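Local coordinates for protein exotoxin 3 (Staphylococcus aureus, PDB 2Z8L) that binds the glycan sialyl Lewis X as a staphylococcal superantigen-like protein built from an OB-fold and a beta-grasp domain, at residues A112-I117 with V129-I134; K167-M172 with K202-I207. All coordinates share one frame; numbering follows the deposited sequence.

Contact 1: residues A112-I117 with V129-I134; sequences APKFVI and VKRHYI. Unlike the reference sequence in segment 112-117: Lys114 (reference Arg). Unlike the reference sequence in segment 129-134: His132 (reference Tyr).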
loop_
_atom_site.group_PDB
_atom_site.type_symbol
_atom_site.label_atom_id
_atom_site.label_comp_id
_atom_site.label_asym_id
_atom_site.label_seq_id
_atom_site.Cartn_x
_atom_site.Cartn_y
_atom_site.Cartn_z
ATOM N N ALA A 112 -16.692 0.620 -2.997
ATOM C CA ALA A 112 -16.298 0.733 -4.419
ATOM C C ALA A 112 -16.183 2.219 -4.770
ATOM O O ALA A 112 -16.912 2.727 -5.638
ATOM C CB ALA A 112 -17.285 0.054 -5.313
ATOM N N PRO A 113 -15.249 2.897 -4.122
ATOM C CA PRO A 113 -15.084 4.338 -4.424
ATOM C C PRO A 113 -14.741 4.557 -5.898
ATOM O O PRO A 113 -14.026 3.771 -6.489
ATOM C CB PRO A 113 -13.912 4.764 -3.530
ATOM C CG PRO A 113 -13.175 3.450 -3.199
ATOM C CD PRO A 113 -14.258 2.408 -3.149
ATOM N N LYS A 114 -15.240 5.635 -6.456
ATOM C CA LYS A 114 -14.781 6.061 -7.778
ATOM C C LYS A 114 -13.288 6.427 -7.764
ATOM O O LYS A 114 -12.800 7.007 -6.807
ATOM C CB LYS A 114 -15.597 7.266 -8.210
ATOM C CG LYS A 114 -17.016 6.884 -8.593
ATOM C CD LYS A 114 -17.785 7.988 -9.225
ATOM C CE LYS A 114 -19.253 7.731 -9.136
ATOM N NZ LYS A 114 -20.111 8.758 -9.830
ATOM N N PHE A 115 -12.577 6.084 -8.844
ATOM C CA PHE A 115 -11.204 6.480 -9.066
ATOM C C PHE A 115 -11.217 7.352 -10.319
ATOM O O PHE A 115 -11.447 6.815 -11.393
ATOM C CB PHE A 115 -10.334 5.226 -9.296
ATOM C CG PHE A 115 -8.881 5.460 -9.354
ATOM C CD1 PHE A 115 -8.272 6.611 -8.863
ATOM C CD2 PHE A 115 -8.073 4.466 -9.837
ATOM C CE1 PHE A 115 -6.884 6.761 -8.889
ATOM C CE2 PHE A 115 -6.713 4.640 -9.896
ATOM C CZ PHE A 115 -6.126 5.763 -9.414
ATOM N N VAL A 116 -11.079 8.659 -10.130
ATOM C CA VAL A 116 -11.242 9.645 -11.248
ATOM C C VAL A 116 -9.825 9.953 -11.727
ATOM O O VAL A 116 -9.029 10.533 -10.994
ATOM C CB VAL A 116 -11.955 10.927 -10.797
ATOM C CG1 VAL A 116 -12.147 11.866 -11.922
ATOM C CG2 VAL A 116 -13.365 10.621 -10.224
ATOM N N ILE A 117 -9.511 9.526 -12.939
ATOM C CA ILE A 117 -8.200 9.624 -13.485
ATOM C C ILE A 117 -8.204 10.685 -14.581
ATOM O O ILE A 117 -8.862 10.502 -15.611
ATOM C CB ILE A 117 -7.786 8.302 -14.048
ATOM C CG1 ILE A 117 -7.822 7.232 -12.940
ATOM C CG2 ILE A 117 -6.385 8.382 -14.695
ATOM C CD1 ILE A 117 -7.961 5.867 -13.460
ATOM N N VAL A 129 -13.419 7.597 -15.466
ATOM C CA VAL A 129 -13.941 7.281 -14.172
ATOM C C VAL A 129 -13.988 5.769 -14.035
ATOM O O VAL A 129 -14.705 5.096 -14.768
ATOM C CB VAL A 129 -15.372 7.828 -13.922
ATOM C CG1 VAL A 129 -15.846 7.455 -12.480
ATOM C CG2 VAL A 129 -15.447 9.332 -14.175
ATOM N N LYS A 130 -13.259 5.255 -13.066
ATOM C CA LYS A 130 -13.155 3.839 -12.821
ATOM C C LYS A 130 -13.610 3.650 -11.367
ATOM O O LYS A 130 -14.030 4.598 -10.733
ATOM C CB LYS A 130 -11.747 3.341 -13.025
ATOM C CG LYS A 130 -11.194 3.538 -14.437
ATOM C CD LYS A 130 -11.834 2.543 -15.403
ATOM C CE LYS A 130 -11.429 2.789 -16.835
ATOM N NZ LYS A 130 -12.397 2.148 -17.805
ATOM N N ARG A 131 -13.671 2.399 -10.945
ATOM C CA ARG A 131 -13.918 2.040 -9.513
ATOM C C ARG A 131 -12.709 1.340 -9.002
ATOM O O ARG A 131 -12.035 0.635 -9.751
ATOM C CB ARG A 131 -15.104 1.084 -9.398
ATOM C CG ARG A 131 -16.362 1.624 -9.847
ATOM C CD ARG A 131 -16.908 2.573 -8.864
ATOM N NE ARG A 131 -18.257 2.988 -9.222
ATOM C CZ ARG A 131 -19.109 3.603 -8.403
ATOM N NH1 ARG A 131 -18.791 3.876 -7.137
ATOM N NH2 ARG A 131 -20.310 3.933 -8.845
ATOM N N HIS A 132 -12.447 1.469 -7.704
ATOM C CA HIS A 132 -11.436 0.655 -7.095
ATOM C C HIS A 132 -12.149 -0.058 -5.956
ATOM O O HIS A 132 -12.613 0.566 -5.014
ATOM C CB HIS A 132 -10.313 1.491 -6.529
ATOM C CG HIS A 132 -9.235 0.694 -5.881
ATOM N ND1 HIS A 132 -8.334 -0.049 -6.607
ATOM C CD2 HIS A 132 -8.921 0.512 -4.578
ATOM C CE1 HIS A 132 -7.497 -0.644 -5.772
ATOM N NE2 HIS A 132 -7.825 -0.315 -4.537
ATOM N N TYR A 133 -12.162 -1.359 -6.043
ATOM C CA TYR A 133 -12.854 -2.174 -5.057
ATOM C C TYR A 133 -11.986 -2.424 -3.829
ATOM O O TYR A 133 -10.842 -2.901 -3.921
ATOM C CB TYR A 133 -13.276 -3.462 -5.709
ATOM C CG TYR A 133 -14.141 -3.228 -6.906
ATOM C CD1 TYR A 133 -15.413 -2.700 -6.766
ATOM C CD2 TYR A 133 -13.678 -3.478 -8.195
ATOM C CE1 TYR A 133 -16.239 -2.452 -7.843
ATOM C CE2 TYR A 133 -14.511 -3.238 -9.299
ATOM C CZ TYR A 133 -15.794 -2.717 -9.110
ATOM O OH TYR A 133 -16.641 -2.491 -10.192
ATOM N N ILE A 134 -12.598 -2.211 -2.642
ATOM C CA ILE A 134 -11.950 -2.321 -1.366
ATOM C C ILE A 134 -12.558 -3.515 -0.643
ATOM O O ILE A 134 -13.771 -3.588 -0.517
ATOM C CB ILE A 134 -12.223 -1.042 -0.500
ATOM C CG1 ILE A 134 -11.766 0.266 -1.184
ATOM C CG2 ILE A 134 -11.642 -1.125 0.887
ATOM C CD1 ILE A 134 -10.336 0.326 -1.404
#
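Arg131 turns back toward Ala112 and Lys114 through a bend in the middle of its chain (chi2 -75°). Lys114, extended beyond CG, slants across it. The Arg131 guanidinium therefore meets residues on both sides of Pro113. At its edge, NH1 donates to the backbone O of Ala112 at 2.7 Å, with the acceptor 17° out of the guanidinium plane. Over one face, near the rim, lies CG of Lys114, 3.7 Å above the plane. Toward the hairpin turn, CD of Lys114 packs on CG1 of Val129 at 3.8 Å.

The backbones pair antiparallel. Phe115 N and Lys130 O bond at 2.8 Å, and Lys130 N returns a bond to Phe115 O. Ala112 CB meets Tyr133 CD1 at 3.6 Å. The Pro113 ring and the Ile134 side chain cross at about a right angle, CD against CG1.

Phe115 and His132 both pack on Met203 and on Leu148 of helix 141-155. The side turned to the helix carries Phe115 and Ile117 but also Lys130 and His132. Lys114, Val129 and Arg131 are exposed, their aliphatic parts packed together. Past the strand residues the backbone bond from His132 N to Pro113 O, 3.0 Å, continues the pairing, and the arginine adds a side-chain bond to Ala112 O. His132 O is buried without a partner, which probably costs some stability.

Contact 2: residues K167-M172 with K202-I207; sequences KIKVIM and KMEANI. Unlike the reference sequence in segment 167-172: Ile171 (reference Thr). Unlike the reference sequence in segment 202-207: Met203 (reference Ile).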
loop_
_atom_site.group_PDB
_atom_site.type_symbol
_atom_site.label_atom_id
_atom_site.label_comp_id
_atom_site.label_asym_id
_atom_site.label_seq_id
_atom_site.Cartn_x
_atom_site.Cartn_y
_atom_site.Cartn_z
ATOM N N LYS A 167 -0.013 13.363 -9.001
ATOM C CA LYS A 167 -0.322 12.812 -7.660
ATOM C C LYS A 167 -1.592 11.961 -7.690
ATOM O O LYS A 167 -2.425 12.103 -8.577
ATOM C CB LYS A 167 -0.568 13.889 -6.592
ATOM C CG LYS A 167 0.481 14.954 -6.378
ATOM C CD LYS A 167 -0.099 16.183 -5.701
ATOM C CE LYS A 167 0.949 17.338 -5.436
ATOM N NZ LYS A 167 2.032 17.407 -6.464
ATOM N N ILE A 168 -1.698 11.091 -6.688
ATOM C CA ILE A 168 -2.939 10.402 -6.330
ATOM C C ILE A 168 -3.422 11.019 -5.010
ATOM O O ILE A 168 -2.591 11.340 -4.154
ATOM C CB ILE A 168 -2.704 8.895 -6.158
ATOM C CG1 ILE A 168 -2.350 8.226 -7.465
ATOM C CG2 ILE A 168 -3.972 8.236 -5.577
ATOM C CD1 ILE A 168 -1.802 6.828 -7.197
ATOM N N LYS A 169 -4.715 11.254 -4.896
ATOM C CA LYS A 169 -5.331 11.762 -3.659
ATOM C C LYS A 169 -6.453 10.798 -3.306
ATOM O O LYS A 169 -7.314 10.509 -4.121
ATOM C CB LYS A 169 -5.837 13.154 -3.851
ATOM C CG LYS A 169 -6.408 13.828 -2.666
ATOM C CD LYS A 169 -6.701 15.259 -2.964
ATOM C CE LYS A 169 -7.832 15.795 -2.120
ATOM N NZ LYS A 169 -8.064 17.249 -2.316
ATOM N N VAL A 170 -6.416 10.277 -2.088
ATOM C CA VAL A 170 -7.497 9.442 -1.527
ATOM C C VAL A 170 -8.293 10.302 -0.560
ATOM O O VAL A 170 -7.716 10.890 0.356
ATOM C CB VAL A 170 -6.906 8.244 -0.765
ATOM C CG1 VAL A 170 -7.997 7.466 -0.054
ATOM C CG2 VAL A 170 -6.041 7.335 -1.723
ATOM N N ILE A 171 -9.592 10.448 -0.797
ATOM C CA ILE A 171 -10.420 11.375 -0.062
ATOM C C ILE A 171 -11.422 10.566 0.762
ATOM O O ILE A 171 -12.079 9.628 0.255
ATOM C CB ILE A 171 -11.173 12.315 -1.008
ATOM C CG1 ILE A 171 -10.195 13.073 -1.909
ATOM C CG2 ILE A 171 -12.054 13.280 -0.151
ATOM C CD1 ILE A 171 -10.825 13.680 -3.216
ATOM N N MET A 172 -11.525 10.933 2.034
ATOM C CA MET A 172 -12.366 10.217 2.964
ATOM C C MET A 172 -13.737 10.890 3.045
ATOM O O MET A 172 -13.914 12.057 2.661
ATOM C CB MET A 172 -11.694 10.158 4.331
ATOM C CG MET A 172 -10.243 9.689 4.286
ATOM S SD MET A 172 -10.121 7.998 3.688
ATOM C CE MET A 172 -10.777 7.059 5.054
ATOM N N LYS A 202 -13.650 8.622 -2.441
ATOM C CA LYS A 202 -13.256 8.748 -3.821
ATOM C C LYS A 202 -11.733 8.858 -3.895
ATOM O O LYS A 202 -11.065 9.141 -2.903
ATOM C CB LYS A 202 -13.914 9.975 -4.408
ATOM C CG LYS A 202 -13.329 10.474 -5.659
ATOM C CD LYS A 202 -14.084 11.646 -6.202
ATOM C CE LYS A 202 -14.185 12.805 -5.222
ATOM N NZ LYS A 202 -14.552 14.059 -5.994
ATOM N N MET A 203 -11.148 8.528 -5.043
ATOM C CA MET A 203 -9.731 8.683 -5.246
ATOM C C MET A 203 -9.563 9.407 -6.562
ATOM O O MET A 203 -10.420 9.291 -7.460
ATOM C CB MET A 203 -9.073 7.326 -5.272
ATOM C CG MET A 203 -9.400 6.625 -3.979
ATOM S SD MET A 203 -8.702 5.053 -3.821
ATOM C CE MET A 203 -9.405 4.287 -5.214
ATOM N N GLU A 204 -8.528 10.237 -6.611
ATOM C CA GLU A 204 -8.255 11.050 -7.802
ATOM C C GLU A 204 -6.821 10.854 -8.213
ATOM O O GLU A 204 -5.974 10.576 -7.373
ATOM C CB GLU A 204 -8.528 12.499 -7.479
ATOM C CG GLU A 204 -9.852 12.768 -6.858
ATOM C CD GLU A 204 -10.025 14.216 -6.470
ATOM O OE1 GLU A 204 -9.008 14.948 -6.259
ATOM O OE2 GLU A 204 -11.211 14.634 -6.361
ATOM N N ALA A 205 -6.540 10.872 -9.503
ATOM C CA ALA A 205 -5.171 10.841 -9.980
ATOM C C ALA A 205 -5.096 11.805 -11.140
ATOM O O ALA A 205 -6.032 11.919 -11.933
ATOM C CB ALA A 205 -4.782 9.520 -10.450
ATOM N N ASN A 206 -4.022 12.580 -11.161
ATOM C CA ASN A 206 -3.716 13.463 -12.304
ATOM C C ASN A 206 -2.406 12.916 -12.885
ATOM O O ASN A 206 -1.415 12.795 -12.125
ATOM C CB ASN A 206 -3.628 14.937 -11.843
ATOM C CG ASN A 206 -5.006 15.533 -11.428
ATOM O OD1 ASN A 206 -5.637 15.133 -10.437
ATOM N ND2 ASN A 206 -5.477 16.504 -12.207
ATOM N N ILE A 207 -2.433 12.423 -14.132
ATOM C CA ILE A 207 -1.334 11.674 -14.775
ATOM C C ILE A 207 -0.880 12.449 -16.032
ATOM O O ILE A 207 -1.728 12.903 -16.826
ATOM C CB ILE A 207 -1.803 10.333 -15.450
ATOM C CG1 ILE A 207 -2.416 9.312 -14.555
ATOM C CG2 ILE A 207 -0.624 9.655 -16.276
ATOM C CD1 ILE A 207 -2.603 8.048 -15.339
HETATM O O HOH W 1 -4.972 14.043 -7.842
#
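Lys169 and Glu204 form the central hydrogen-bonded pair between two antiparallel strands. Glu204 N donates to Lys169 O at 2.8 Å. Lys169 N donates back to Glu204 O. The next hydrogen-bonded pair is Ile171 with Lys202, where Ile171 N meets Lys202 O at 2.9 Å and the return bond is longer. Toward the other end Asn206 N bonds to Lys167 O at 3.1 Å, while the bond from Lys167 N is weak. A water donates to both Lys167 O and Asn206 OD1, so it bridges backbone and side chain there.

Polar and apolar groups mix on the face of Lys169, Ile171, Lys202 and Glu204. The Ile171 and Glu204 side chains slant across each other, with CD1 of Ile171 3.3 Å from OE2 of Glu204. Glu204 CG is anti to its carbonyl carbon (chi1 -51°), and the extended chain carries the carboxylate to that methyl. Lys202 bends at chi3 (57°), and its NZ forms a salt bridge to Glu204 OE2 at 3.4 Å, with a weak hydrogen bond. Lys169 runs alongside Glu204, pointing the same way.

The other face is apolar. Val170 and Met203 lie side by side, with Val170 CG2 at 4.1 Å from Met203 SD. Ile168 CG1 packs on Ala205 CB at a similar distance.

This apolar face is covered by helix 141-155, where Leu148 touches Ile168 and Met203. From the opposite face, Lys169 makes a cation-pi contact with Tyr177, a residue of the glycan pocket. Strand 177-181 flanks 167-172 and strand 114-121 flanks 202-207, so the pair forms part of the beta-grasp sheet.

In the fold
From the N terminus, the chain reaches 112-117 after the strands of the OB fold, and both contacts lie in the beta-grasp part. Contact 1 closes first, as the hairpin of strands 114-121 and 124-131. The chain then runs through helix 141-155 before strand 167-172. Contact 2 closes later, when the last strand, 200-207, returns beside 167-172 after strands 177-181 and 194-196. The two contacts follow in series and neither nests in nor crosses the other. They meet in space because strands 114-121 and 200-207 are parallel neighbours: Val116 N lies 2.8 Å from Met203 O, probably hydrogen-bonded. Together they join the hairpin to the C-terminal strand and to strand 167-172, which neighbours strand 177-181 with its glycan-pocket residues.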